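Local atomic coordinates of hydrazine synthase subunit beta (PDB entry 5C2V), a protein that forms part of the hydrazine synthase complex, which condenses nitric oxide with ammonium, and may modulate passage of the hydroxylamine intermediate between the gamma and alpha active sites. Residues T10-P15 against F340-T345; P15-M20 against E58-T63; H276-L281 against V316-G321; L320-V325 against A336-S341; G331-A336 against V344-T349. All coordinates share one frame; numbering follows the deposited sequence.

Contact 1 of 5, residues T10-P15 against F340-T345; sequences TDLPGP and FSNNVT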
# COMPACT_ATOMS: atom_id res chain seq x y z
N THR B 10 -28.01 2.62 -60.08
CA THR B 10 -27.98 1.38 -59.32
C THR B 10 -29.38 0.77 -59.21
O THR B 10 -30.38 1.49 -59.22
CB THR B 10 -27.41 1.60 -57.90
OG1 THR B 10 -27.46 0.37 -57.17
CG2 THR B 10 -28.22 2.66 -57.16
N ASP B 11 -29.44 -0.55 -59.12
CA ASP B 11 -30.72 -1.25 -58.98
C ASP B 11 -31.11 -1.42 -57.52
O ASP B 11 -32.21 -1.86 -57.20
CB ASP B 11 -30.66 -2.62 -59.67
CG ASP B 11 -30.32 -2.52 -61.14
OD1 ASP B 11 -30.64 -1.49 -61.76
OD2 ASP B 11 -29.73 -3.49 -61.67
N LEU B 12 -30.19 -1.05 -56.62
CA LEU B 12 -30.38 -1.27 -55.19
C LEU B 12 -31.09 -0.11 -54.51
O LEU B 12 -30.77 1.05 -54.77
CB LEU B 12 -29.02 -1.52 -54.53
CG LEU B 12 -28.19 -2.64 -55.17
CD1 LEU B 12 -26.84 -2.76 -54.50
CD2 LEU B 12 -28.94 -3.96 -55.12
N PRO B 13 -32.06 -0.42 -53.64
CA PRO B 13 -32.87 0.58 -52.93
C PRO B 13 -32.07 1.46 -51.96
O PRO B 13 -32.31 2.66 -51.90
CB PRO B 13 -33.89 -0.27 -52.17
CG PRO B 13 -33.25 -1.59 -52.02
CD PRO B 13 -32.44 -1.79 -53.27
N GLY B 14 -31.14 0.87 -51.21
CA GLY B 14 -30.29 1.65 -50.32
C GLY B 14 -31.00 2.34 -49.17
O GLY B 14 -30.98 3.57 -49.10
N PRO B 15 -31.68 1.57 -48.29
CA PRO B 15 -32.54 2.23 -47.30
C PRO B 15 -31.79 3.24 -46.43
O PRO B 15 -30.80 2.89 -45.77
CB PRO B 15 -33.03 1.06 -46.44
CG PRO B 15 -32.79 -0.17 -47.25
CD PRO B 15 -31.58 0.11 -48.08
N PHE B 340 -26.19 -0.36 -47.21
CA PHE B 340 -25.33 -1.13 -48.10
C PHE B 340 -25.82 -2.57 -48.26
O PHE B 340 -25.77 -3.13 -49.36
CB PHE B 340 -23.89 -1.12 -47.59
CG PHE B 340 -23.26 0.24 -47.59
CD1 PHE B 340 -22.90 0.86 -48.78
CD2 PHE B 340 -23.02 0.91 -46.40
CE1 PHE B 340 -22.32 2.11 -48.78
CE2 PHE B 340 -22.44 2.16 -46.39
CZ PHE B 340 -22.09 2.77 -47.58
N SER B 341 -26.30 -3.15 -47.17
CA SER B 341 -26.80 -4.52 -47.20
C SER B 341 -28.22 -4.56 -47.75
O SER B 341 -28.76 -5.64 -48.01
CB SER B 341 -26.75 -5.14 -45.80
OG SER B 341 -25.42 -5.22 -45.32
N ASN B 342 -28.82 -3.38 -47.92
CA ASN B 342 -30.17 -3.25 -48.45
C ASN B 342 -31.20 -4.05 -47.66
O ASN B 342 -32.01 -4.76 -48.25
CB ASN B 342 -30.22 -3.67 -49.92
CG ASN B 342 -29.42 -2.75 -50.82
OD1 ASN B 342 -29.52 -1.53 -50.71
ND2 ASN B 342 -28.63 -3.33 -51.71
N ASN B 343 -31.16 -3.96 -46.34
CA ASN B 343 -32.08 -4.77 -45.54
C ASN B 343 -32.40 -4.18 -44.18
O ASN B 343 -31.96 -3.09 -43.86
CB ASN B 343 -31.52 -6.19 -45.37
CG ASN B 343 -30.10 -6.21 -44.84
OD1 ASN B 343 -29.63 -5.24 -44.24
ND2 ASN B 343 -29.40 -7.31 -45.07
N VAL B 344 -33.19 -4.90 -43.38
CA VAL B 344 -33.55 -4.43 -42.05
C VAL B 344 -33.28 -5.50 -41.00
O VAL B 344 -33.74 -6.63 -41.13
CB VAL B 344 -35.03 -4.01 -41.97
CG1 VAL B 344 -35.42 -3.66 -40.54
CG2 VAL B 344 -35.30 -2.83 -42.90
N THR B 345 -32.53 -5.13 -39.97
CA THR B 345 -32.24 -6.04 -38.87
C THR B 345 -33.29 -5.93 -37.78
O THR B 345 -33.60 -4.83 -37.31
CB THR B 345 -30.85 -5.78 -38.27
OG1 THR B 345 -29.84 -6.00 -39.27
CG2 THR B 345 -30.59 -6.70 -37.09
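Asn342 pushes its amide into the bend made by Leu12, Pro13 and Gly14, and nearly everything in the contact happens round that one group. Its CG lies anti to the carbonyl carbon (chi1 -66°), which carries the amide across to the 10-15 loop. There OD1 accepts the backbone N of Gly14 at 2.9 Å. The bond is bent, 136° at the hydrogen, and the donor stands 32° off the carbonyl plane. On the nitrogen side, Leu12 crosses the asparagine at about a right angle, with CD1 3.4 Å from Asn342 ND2. Pro13 brings the CD corner of its ring to 3.9 Å from Asn342 OD1, while Pro15, also at a right angle, rests CD 3.7 Å from Asn342 CA. ND2 has its own partner in Ala13 O of the gamma subunit, so the buried amide is held from both ends, which supports its modelled orientation. Back along the loop, Thr10 OG1 accepts Leu12 N in an ST turn. Asn342 and Asn343 together face Asn338 as a G1 beta bulge, set here where the last hairpin of the beta propeller meets the loop leading into its first strand.

Contact 2 of 5, residues P15-M20 against E58-T63; sequences PFHITM and EASAVT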
# COMPACT_ATOMS: atom_id res chain seq x y z
N PRO B 15 -31.68 1.57 -48.29
CA PRO B 15 -32.54 2.23 -47.30
C PRO B 15 -31.79 3.24 -46.43
O PRO B 15 -30.80 2.89 -45.77
CB PRO B 15 -33.03 1.06 -46.44
CG PRO B 15 -32.79 -0.17 -47.25
CD PRO B 15 -31.58 0.11 -48.08
N PHE B 16 -32.27 4.48 -46.42
CA PHE B 16 -31.71 5.53 -45.58
C PHE B 16 -32.42 5.82 -44.25
O PHE B 16 -31.87 6.50 -43.39
CB PHE B 16 -31.65 6.83 -46.40
CG PHE B 16 -30.58 7.77 -45.97
CD1 PHE B 16 -29.25 7.51 -46.27
CD2 PHE B 16 -30.89 8.93 -45.29
CE1 PHE B 16 -28.26 8.38 -45.88
CE2 PHE B 16 -29.90 9.81 -44.90
CZ PHE B 16 -28.58 9.54 -45.19
N HIS B 17 -33.63 5.30 -44.09
CA HIS B 17 -34.46 5.68 -42.94
C HIS B 17 -35.54 4.64 -42.69
O HIS B 17 -35.90 3.88 -43.58
CB HIS B 17 -35.08 7.06 -43.18
CG HIS B 17 -35.75 7.66 -41.98
ND1 HIS B 17 -37.06 7.39 -41.64
CD2 HIS B 17 -35.28 8.51 -41.03
CE1 HIS B 17 -37.37 8.05 -40.54
NE2 HIS B 17 -36.31 8.74 -40.15
N ILE B 18 -36.08 4.62 -41.47
CA ILE B 18 -37.17 3.72 -41.16
C ILE B 18 -38.06 4.28 -40.05
O ILE B 18 -37.59 4.99 -39.16
CB ILE B 18 -36.64 2.31 -40.77
CG1 ILE B 18 -37.77 1.27 -40.79
CG2 ILE B 18 -35.94 2.35 -39.42
CD1 ILE B 18 -37.30 -0.15 -40.56
N THR B 19 -39.35 3.97 -40.11
CA THR B 19 -40.29 4.36 -39.07
C THR B 19 -41.40 3.32 -38.99
O THR B 19 -41.41 2.35 -39.75
CB THR B 19 -40.90 5.75 -39.33
OG1 THR B 19 -41.76 6.11 -38.24
CG2 THR B 19 -41.71 5.75 -40.62
N MET B 20 -42.34 3.52 -38.08
CA MET B 20 -43.39 2.53 -37.86
C MET B 20 -44.71 3.20 -37.53
O MET B 20 -44.75 4.25 -36.89
CB MET B 20 -42.98 1.57 -36.74
CG MET B 20 -43.70 0.23 -36.76
SD MET B 20 -43.11 -0.85 -35.44
CE MET B 20 -43.53 -2.45 -36.11
N GLU B 58 -34.97 10.88 -47.98
CA GLU B 58 -34.25 10.52 -46.76
C GLU B 58 -35.03 10.38 -45.44
O GLU B 58 -34.45 9.99 -44.43
CB GLU B 58 -33.08 11.49 -46.58
CG GLU B 58 -32.08 11.28 -47.70
CD GLU B 58 -30.92 12.24 -47.68
OE1 GLU B 58 -30.95 13.21 -46.89
OE2 GLU B 58 -29.98 12.00 -48.45
N ALA B 59 -36.33 10.68 -45.44
CA ALA B 59 -37.08 10.64 -44.19
C ALA B 59 -38.58 10.48 -44.40
O ALA B 59 -39.11 10.80 -45.46
CB ALA B 59 -36.81 11.89 -43.37
N SER B 60 -39.27 9.98 -43.37
CA SER B 60 -40.72 9.84 -43.41
C SER B 60 -41.36 9.90 -42.02
O SER B 60 -40.76 9.49 -41.03
CB SER B 60 -41.10 8.52 -44.10
OG SER B 60 -40.52 7.41 -43.45
N ALA B 61 -42.59 10.40 -41.97
CA ALA B 61 -43.35 10.45 -40.72
C ALA B 61 -44.80 10.02 -40.94
O ALA B 61 -45.40 10.36 -41.96
CB ALA B 61 -43.30 11.85 -40.12
N VAL B 62 -45.35 9.28 -39.99
CA VAL B 62 -46.71 8.76 -40.10
C VAL B 62 -47.69 9.59 -39.27
O VAL B 62 -47.37 10.02 -38.17
CB VAL B 62 -46.78 7.29 -39.65
CG1 VAL B 62 -48.15 6.69 -39.96
CG2 VAL B 62 -45.68 6.48 -40.31
N THR B 63 -48.88 9.81 -39.82
CA THR B 63 -49.95 10.48 -39.09
C THR B 63 -50.44 9.60 -37.95
O THR B 63 -50.39 8.38 -38.05
CB THR B 63 -51.13 10.84 -40.02
OG1 THR B 63 -51.65 9.65 -40.61
CG2 THR B 63 -50.67 11.79 -41.12
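The Phe16 ring has the carboxylate of Glu58 stacked over one face, the two planes 23° apart and OE2 4.2 Å above the ring, offset toward its rim. At the ring's edge, in its plane, lies the backbone O of Glu58. The aliphatic part of the glutamate shares in the contact, with CG 3.6 Å from Phe16 CD2, and the chain stays extended beyond CG to bring the acid over the ring. The carboxylate is well supplied with partners outside the contact: OE1 takes Trp98 NE1, and OE2 takes the side-chain amides of Gln32 and Gln56, which probably favours the charged form and fixes the rotation of the group over the ring.

The next ring along is His17. Ala59 CA sits over one of its faces, 4.1 Å from the centroid, a CH-pi contact. With CG anti to the backbone N (chi1 -170°), the imidazole reaches across the gap and lies along the 58-62 backbone, CB 3.2 Å from Glu58 O and CE1 3.7 Å from Ser60 O. Further on, Thr19 turns its methyl CG2 to Ser60 OG at 3.5 Å and to Val62 CG2 at 4.0 Å.

The strands run nearly parallel, 14° between their directions, but they meet through side chains, and side chain on backbone, with no ladder between them. Their backbone-to-backbone ladders run within their own sheets, to strands 26-31 and 68-73 respectively. Two first strands side by side in this manner mark adjacent blades of a beta propeller, next to its central channel.

Contact 3 of 5, residues H276-L281 against V316-G321; sequences HRVTIL and VPTGLG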
# COMPACT_ATOMS: atom_id res chain seq x y z
N HIS B 276 -21.43 -0.46 -37.93
CA HIS B 276 -22.48 -1.40 -38.33
C HIS B 276 -23.11 -2.14 -37.16
O HIS B 276 -23.21 -3.36 -37.18
CB HIS B 276 -21.92 -2.43 -39.32
CG HIS B 276 -21.00 -1.85 -40.34
ND1 HIS B 276 -21.39 -0.88 -41.24
CD2 HIS B 276 -19.70 -2.11 -40.62
CE1 HIS B 276 -20.38 -0.57 -42.02
NE2 HIS B 276 -19.34 -1.30 -41.67
N ARG B 277 -23.55 -1.41 -36.14
CA ARG B 277 -24.12 -2.08 -34.97
C ARG B 277 -25.08 -1.19 -34.20
O ARG B 277 -25.02 0.02 -34.31
CB ARG B 277 -23.01 -2.57 -34.05
CG ARG B 277 -22.18 -1.45 -33.44
CD ARG B 277 -20.85 -1.96 -32.91
NE ARG B 277 -20.09 -0.92 -32.23
CZ ARG B 277 -18.81 -1.03 -31.89
NH1 ARG B 277 -18.14 -2.14 -32.17
NH2 ARG B 277 -18.21 -0.03 -31.27
N VAL B 278 -25.97 -1.79 -33.42
CA VAL B 278 -26.90 -1.01 -32.62
C VAL B 278 -26.47 -0.97 -31.15
O VAL B 278 -26.41 -2.01 -30.49
CB VAL B 278 -28.34 -1.55 -32.72
CG1 VAL B 278 -29.26 -0.77 -31.79
CG2 VAL B 278 -28.83 -1.48 -34.15
N THR B 279 -26.18 0.22 -30.66
CA THR B 279 -25.78 0.39 -29.27
C THR B 279 -26.99 0.68 -28.38
O THR B 279 -27.69 1.68 -28.57
CB THR B 279 -24.74 1.52 -29.11
OG1 THR B 279 -23.49 1.09 -29.65
CG2 THR B 279 -24.55 1.87 -27.65
N ILE B 280 -27.23 -0.20 -27.42
CA ILE B 280 -28.35 -0.06 -26.50
C ILE B 280 -27.86 0.32 -25.11
O ILE B 280 -27.01 -0.36 -24.53
CB ILE B 280 -29.17 -1.36 -26.41
CG1 ILE B 280 -29.49 -1.89 -27.81
CG2 ILE B 280 -30.44 -1.13 -25.61
CD1 ILE B 280 -30.21 -3.21 -27.80
N LEU B 281 -28.40 1.43 -24.60
CA LEU B 281 -27.99 1.98 -23.31
C LEU B 281 -29.13 1.99 -22.30
O LEU B 281 -30.30 2.06 -22.67
CB LEU B 281 -27.46 3.40 -23.49
CG LEU B 281 -26.34 3.62 -24.51
CD1 LEU B 281 -26.00 5.10 -24.62
CD2 LEU B 281 -25.11 2.81 -24.13
N VAL B 316 -25.28 -4.68 -30.52
CA VAL B 316 -25.85 -5.76 -31.32
C VAL B 316 -25.44 -5.71 -32.79
O VAL B 316 -25.59 -4.67 -33.44
CB VAL B 316 -27.39 -5.75 -31.23
CG1 VAL B 316 -27.96 -7.04 -31.79
CG2 VAL B 316 -27.83 -5.57 -29.79
N PRO B 317 -24.90 -6.82 -33.31
CA PRO B 317 -24.52 -6.95 -34.73
C PRO B 317 -25.65 -6.59 -35.68
O PRO B 317 -26.80 -6.96 -35.45
CB PRO B 317 -24.16 -8.43 -34.86
CG PRO B 317 -23.72 -8.83 -33.50
CD PRO B 317 -24.58 -8.04 -32.55
N THR B 318 -25.32 -5.86 -36.75
CA THR B 318 -26.31 -5.39 -37.71
C THR B 318 -25.76 -5.57 -39.12
O THR B 318 -24.64 -6.05 -39.30
CB THR B 318 -26.67 -3.91 -37.45
OG1 THR B 318 -26.65 -3.65 -36.04
CG2 THR B 318 -28.04 -3.56 -37.99
N GLY B 319 -26.55 -5.20 -40.12
CA GLY B 319 -26.06 -5.16 -41.49
C GLY B 319 -25.18 -3.94 -41.67
O GLY B 319 -24.91 -3.21 -40.72
N LEU B 320 -24.72 -3.72 -42.90
CA LEU B 320 -23.80 -2.62 -43.16
C LEU B 320 -24.54 -1.29 -43.30
O LEU B 320 -25.53 -1.19 -44.04
CB LEU B 320 -22.98 -2.91 -44.42
CG LEU B 320 -22.28 -4.28 -44.42
CD1 LEU B 320 -21.38 -4.43 -45.64
CD2 LEU B 320 -21.49 -4.50 -43.14
N GLY B 321 -24.06 -0.27 -42.60
CA GLY B 321 -24.66 1.05 -42.62
C GLY B 321 -26.04 1.24 -42.00
O GLY B 321 -26.95 1.70 -42.68
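His276 begins its reach toward the 316-321 segment at CB, which lies 3.4 Å from Gly319 O. The first torsion (chi1 -41°) sets CG anti to the carbonyl carbon and lays the ring against Leu320. Leu320 CD2 stands over the centre of one ring face, 3.9 Å from the centroid and 10° off the normal, so CG and CD2 of the histidine share this CH-pi methyl. At the near edge ND1 accepts Gly321 N at 3.1 Å; the bond is straight, 168° at the hydrogen, though the donor sits somewhat out of the ring plane. At the far end NE2 is hydrogen-bonded to OD1 of Asp52 of the gamma subunit.

Behind the ring the backbones form a short antiparallel ladder between strands 277-282 and 312-317, the third and fourth strands of one propeller blade. Val278 and Val316 are its hydrogen-bonded pair. Val316 O takes two donors, Val278 N at 2.9 Å and, from its own segment, the hydroxyl of Thr318 at 3.0 Å between OG1 and O. The bond from Thr318 N to His276 O is weak. On the apolar side Ile280 CD1 touches Val316 CG2 at 3.9 Å. Arg277, which with His276 makes a G1 beta bulge against Val272, sends its extended chain away to a salt bridge with Asp253.

Since ND1 serves as acceptor, the ring proton probably lies on NE2, where it would point at the Asp52 carboxylate. A backbone N-H on one side and an acid of the gamma subunit on the other thus hold the rotation of the buried imidazole, and probably its tautomer, at the subunit boundary.

Contact 4 of 5, residues L320-V325 against A336-S341; sequences LGPSSV and AANYFS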
# COMPACT_ATOMS: atom_id res chain seq x y z
N LEU B 320 -24.72 -3.72 -42.90
CA LEU B 320 -23.80 -2.62 -43.16
C LEU B 320 -24.54 -1.29 -43.30
O LEU B 320 -25.53 -1.19 -44.04
CB LEU B 320 -22.98 -2.91 -44.42
CG LEU B 320 -22.28 -4.28 -44.42
CD1 LEU B 320 -21.38 -4.43 -45.64
CD2 LEU B 320 -21.49 -4.50 -43.14
N GLY B 321 -24.06 -0.27 -42.60
CA GLY B 321 -24.66 1.05 -42.62
C GLY B 321 -26.04 1.24 -42.00
O GLY B 321 -26.95 1.70 -42.68
N PRO B 322 -26.20 0.88 -40.71
CA PRO B 322 -27.49 1.09 -40.04
C PRO B 322 -27.74 2.56 -39.71
O PRO B 322 -27.55 2.99 -38.58
CB PRO B 322 -27.36 0.26 -38.76
CG PRO B 322 -25.91 0.26 -38.47
CD PRO B 322 -25.20 0.29 -39.80
N SER B 323 -28.16 3.32 -40.72
CA SER B 323 -28.32 4.76 -40.59
C SER B 323 -29.53 5.19 -39.76
O SER B 323 -29.60 6.33 -39.30
CB SER B 323 -28.42 5.40 -41.99
OG SER B 323 -29.36 4.71 -42.79
N SER B 324 -30.48 4.28 -39.56
CA SER B 324 -31.71 4.63 -38.84
C SER B 324 -32.29 3.46 -38.06
O SER B 324 -32.17 2.31 -38.46
CB SER B 324 -32.76 5.17 -39.82
OG SER B 324 -33.90 5.63 -39.13
N VAL B 325 -32.93 3.77 -36.93
CA VAL B 325 -33.57 2.76 -36.11
C VAL B 325 -34.96 3.21 -35.66
O VAL B 325 -35.24 4.40 -35.58
CB VAL B 325 -32.74 2.41 -34.86
CG1 VAL B 325 -31.51 1.60 -35.24
CG2 VAL B 325 -32.34 3.68 -34.11
N ALA B 336 -33.55 -1.90 -37.50
CA ALA B 336 -32.44 -1.08 -37.99
C ALA B 336 -32.30 -1.17 -39.51
O ALA B 336 -32.15 -2.25 -40.06
CB ALA B 336 -31.15 -1.49 -37.31
N ALA B 337 -32.33 -0.01 -40.17
CA ALA B 337 -32.26 0.05 -41.63
C ALA B 337 -30.81 0.10 -42.13
O ALA B 337 -30.07 1.03 -41.81
CB ALA B 337 -33.04 1.24 -42.15
N ASN B 338 -30.44 -0.89 -42.93
CA ASN B 338 -29.09 -1.03 -43.46
C ASN B 338 -29.02 -0.73 -44.95
O ASN B 338 -29.58 -1.47 -45.78
CB ASN B 338 -28.56 -2.44 -43.18
CG ASN B 338 -28.81 -2.88 -41.75
OD1 ASN B 338 -28.71 -2.09 -40.82
ND2 ASN B 338 -29.17 -4.15 -41.58
N TYR B 339 -28.31 0.36 -45.26
CA TYR B 339 -28.18 0.91 -46.61
C TYR B 339 -27.41 0.01 -47.58
O TYR B 339 -27.92 -0.33 -48.64
CB TYR B 339 -27.48 2.28 -46.52
CG TYR B 339 -27.14 2.93 -47.85
CD1 TYR B 339 -25.90 2.73 -48.45
CD2 TYR B 339 -28.05 3.76 -48.49
CE1 TYR B 339 -25.59 3.33 -49.66
CE2 TYR B 339 -27.75 4.36 -49.70
CZ TYR B 339 -26.52 4.14 -50.28
OH TYR B 339 -26.22 4.74 -51.48
N PHE B 340 -26.19 -0.36 -47.21
CA PHE B 340 -25.33 -1.13 -48.10
C PHE B 340 -25.82 -2.57 -48.26
O PHE B 340 -25.77 -3.13 -49.36
CB PHE B 340 -23.89 -1.12 -47.59
CG PHE B 340 -23.26 0.24 -47.59
CD1 PHE B 340 -22.90 0.86 -48.78
CD2 PHE B 340 -23.02 0.91 -46.40
CE1 PHE B 340 -22.32 2.11 -48.78
CE2 PHE B 340 -22.44 2.16 -46.39
CZ PHE B 340 -22.09 2.77 -47.58
N SER B 341 -26.30 -3.15 -47.17
CA SER B 341 -26.80 -4.52 -47.20
C SER B 341 -28.22 -4.56 -47.75
O SER B 341 -28.76 -5.64 -48.01
CB SER B 341 -26.75 -5.14 -45.80
OG SER B 341 -25.42 -5.22 -45.32
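Ser341 OG accepts the backbone N of Leu320 at 2.9 Å with 169° at the hydrogen. Its first torsion (chi1 -62°) turns the hydroxyl to the start of the opposite segment, where it also lies 3.4 Å from Leu320 CG. This pair closes the open end of a beta hairpin, strands 322-327 and 333-338 of the last propeller blade, at the point where the strands splay into loops.

Inside that closure the backbone bonds are irregular. Gly321 O accepts Tyr339 N at 3.2 Å from well above the carbonyl plane, and the bond from Phe340 N to Leu320 O is weak. Pro322 is the centre of an inverse gamma turn, so the chain kinks instead of running on as a flat strand. Around that kink Ala337 O receives a CA-H...O contact from Pro322 CA and a weak bond from Ser323 N. A regular bond returns with Ala337 N to Ser324 O, 2.9 Å long.

Phe340 tucks its ring beside Gly321, whose N lies at the ring edge, near its plane; its CB meets Leu320 CB at 3.8 Å. Tyr339 CD1 stands over the centre of the same ring. The hydroxyl of Tyr339 bonds to Gln47 of the gamma subunit, and Arg44 of that chain takes the carbonyls of Tyr339 and Phe340, so this end of the hairpin is part of the subunit interface. On the side of Pro322, Asn338 and Val325, Asn338 OD1 lies 3.4 Å from Pro322 CB, while its ND2 is hydrogen-bonded to Asn343 OD1 and Thr345 OG1. Past it, Val325 CG1 comes within 3.7 Å of the methyl of Ala336.

Contact 5 of 5, residues G331-A336 against V344-T349; sequences GKFCYA and VTVIRT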
# COMPACT_ATOMS: atom_id res chain seq x y z
N GLY B 331 -42.25 -1.62 -27.46
CA GLY B 331 -40.84 -1.51 -27.16
C GLY B 331 -40.09 -2.82 -27.06
O GLY B 331 -38.95 -2.85 -26.59
N LYS B 332 -40.71 -3.91 -27.50
CA LYS B 332 -40.07 -5.22 -27.42
C LYS B 332 -39.27 -5.57 -28.67
O LYS B 332 -38.57 -6.58 -28.70
CB LYS B 332 -41.13 -6.30 -27.16
CG LYS B 332 -42.35 -5.80 -26.41
CD LYS B 332 -43.01 -6.90 -25.60
CE LYS B 332 -43.34 -8.11 -26.46
NZ LYS B 332 -44.00 -9.19 -25.66
N PHE B 333 -39.35 -4.72 -29.70
CA PHE B 333 -38.61 -4.96 -30.93
C PHE B 333 -38.01 -3.68 -31.51
O PHE B 333 -38.66 -2.63 -31.54
CB PHE B 333 -39.51 -5.63 -31.98
CG PHE B 333 -39.91 -7.03 -31.62
CD1 PHE B 333 -39.03 -8.08 -31.78
CD2 PHE B 333 -41.18 -7.29 -31.13
CE1 PHE B 333 -39.40 -9.37 -31.45
CE2 PHE B 333 -41.56 -8.58 -30.80
CZ PHE B 333 -40.67 -9.62 -30.96
N CYS B 334 -36.77 -3.77 -31.97
CA CYS B 334 -36.07 -2.65 -32.57
C CYS B 334 -35.62 -2.98 -33.99
O CYS B 334 -34.96 -3.99 -34.21
CB CYS B 334 -34.86 -2.25 -31.72
SG CYS B 334 -33.91 -0.86 -32.38
N TYR B 335 -35.97 -2.13 -34.94
CA TYR B 335 -35.62 -2.35 -36.33
C TYR B 335 -34.55 -1.38 -36.79
O TYR B 335 -34.62 -0.18 -36.51
CB TYR B 335 -36.86 -2.23 -37.22
CG TYR B 335 -38.00 -3.13 -36.79
CD1 TYR B 335 -38.08 -4.45 -37.24
CD2 TYR B 335 -38.99 -2.67 -35.93
CE1 TYR B 335 -39.11 -5.27 -36.84
CE2 TYR B 335 -40.03 -3.49 -35.53
CZ TYR B 335 -40.08 -4.79 -35.99
OH TYR B 335 -41.12 -5.61 -35.59
N ALA B 336 -33.55 -1.90 -37.50
CA ALA B 336 -32.44 -1.08 -37.99
C ALA B 336 -32.30 -1.17 -39.51
O ALA B 336 -32.15 -2.25 -40.06
CB ALA B 336 -31.15 -1.49 -37.31
N VAL B 344 -33.19 -4.90 -43.38
CA VAL B 344 -33.55 -4.43 -42.05
C VAL B 344 -33.28 -5.50 -41.00
O VAL B 344 -33.74 -6.63 -41.13
CB VAL B 344 -35.03 -4.01 -41.97
CG1 VAL B 344 -35.42 -3.66 -40.54
CG2 VAL B 344 -35.30 -2.83 -42.90
N THR B 345 -32.53 -5.13 -39.97
CA THR B 345 -32.24 -6.04 -38.87
C THR B 345 -33.29 -5.93 -37.78
O THR B 345 -33.60 -4.83 -37.31
CB THR B 345 -30.85 -5.78 -38.27
OG1 THR B 345 -29.84 -6.00 -39.27
CG2 THR B 345 -30.59 -6.70 -37.09
N VAL B 346 -33.85 -7.07 -37.39
CA VAL B 346 -34.86 -7.14 -36.35
C VAL B 346 -34.24 -7.61 -35.03
O VAL B 346 -33.65 -8.69 -34.97
CB VAL B 346 -36.01 -8.08 -36.74
CG1 VAL B 346 -37.10 -8.05 -35.68
CG2 VAL B 346 -36.57 -7.69 -38.10
N ILE B 347 -34.39 -6.80 -33.99
CA ILE B 347 -33.76 -7.08 -32.70
C ILE B 347 -34.80 -7.24 -31.60
O ILE B 347 -35.69 -6.41 -31.44
CB ILE B 347 -32.79 -5.95 -32.30
CG1 ILE B 347 -31.92 -5.53 -33.49
CG2 ILE B 347 -31.94 -6.37 -31.12
CD1 ILE B 347 -31.02 -4.35 -33.21
N ARG B 348 -34.67 -8.31 -30.82
CA ARG B 348 -35.49 -8.50 -29.64
C ARG B 348 -34.83 -7.78 -28.47
O ARG B 348 -33.71 -8.10 -28.09
CB ARG B 348 -35.67 -9.99 -29.32
CG ARG B 348 -36.49 -10.28 -28.07
CD ARG B 348 -37.94 -9.87 -28.25
NE ARG B 348 -38.78 -10.34 -27.15
CZ ARG B 348 -39.11 -9.61 -26.09
NH1 ARG B 348 -38.68 -8.36 -25.99
NH2 ARG B 348 -39.87 -10.12 -25.14
N THR B 349 -35.53 -6.81 -27.89
CA THR B 349 -34.95 -5.97 -26.85
C THR B 349 -35.00 -6.64 -25.48
O THR B 349 -35.47 -7.77 -25.34
CB THR B 349 -35.67 -4.61 -26.76
OG1 THR B 349 -37.02 -4.81 -26.34
CG2 THR B 349 -35.66 -3.92 -28.12
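Tyr335 and Val346 lie side by side and point the same way, the two valine methyls filling the flank of the phenol ring, with CG1 3.6 Å from Tyr335 CE1. Val344 packs against the root of the tyrosine, its CG1 3.9 Å from Tyr335 CB. Along the same face Phe333 makes the next bump. Arg348 bends round it at chi2 (68°), setting CD 3.6 Å from Phe333 CE1, with Lys332 CE over one face of its guanidinium. The guanidinium is tilted 48° to the phenyl ring and too distant for more than a weak cation-pi attraction. Its NH1 bonds to Val351 O, with a weak second bond to Lys332 O.

On the other face the bumps are smaller: Thr349 CG2 sits 4.0 Å from Cys334 CB, and Ile347 CB comes within 3.5 Å of Cys334 O. Thr349 also ends the ladder, its OG1 giving its proton to Gly331 O at 2.8 Å, in the carbonyl plane. Between the two faces runs a regular antiparallel hairpin, Cys334 with Ile347 and Ala336 with Thr345 as hydrogen-bonded pairs.

Tyr335 and Val344 pack on Ile18 of strand 15-20 in the first blade, whereas Cys334 and Thr349 touch Tyr269 of strand 267-272 in the preceding one. Strand 333-338 is flanked by 322-327 and 343-348, and beyond the latter an antiparallel strand of the gamma subunit continues the sheet.

In the fold
Contacts 1, 4 and 5 all bear on the last blade: contacts 4 and 5 share strand 333-338, and the centres of 1 and 4 are only about 8 Å apart. Asn338 ND2 of contact 4 probably bonds to Thr345 OG1 of contact 5, 3.0 Å away. Contact 3, in the preceding blade, passes into contact 4 through Leu320 and Gly321, its centre about 9 Å off. Contact 2 faces the last blade from the other flank, with Phe16 O 3.1 Å from Ser323 OG, so the ring of blades closes here. The side chains of His276 and Phe340 lie about 14 and 13 Å from a heme c, and that of Glu58 about 10 Å from a bound calcium ion.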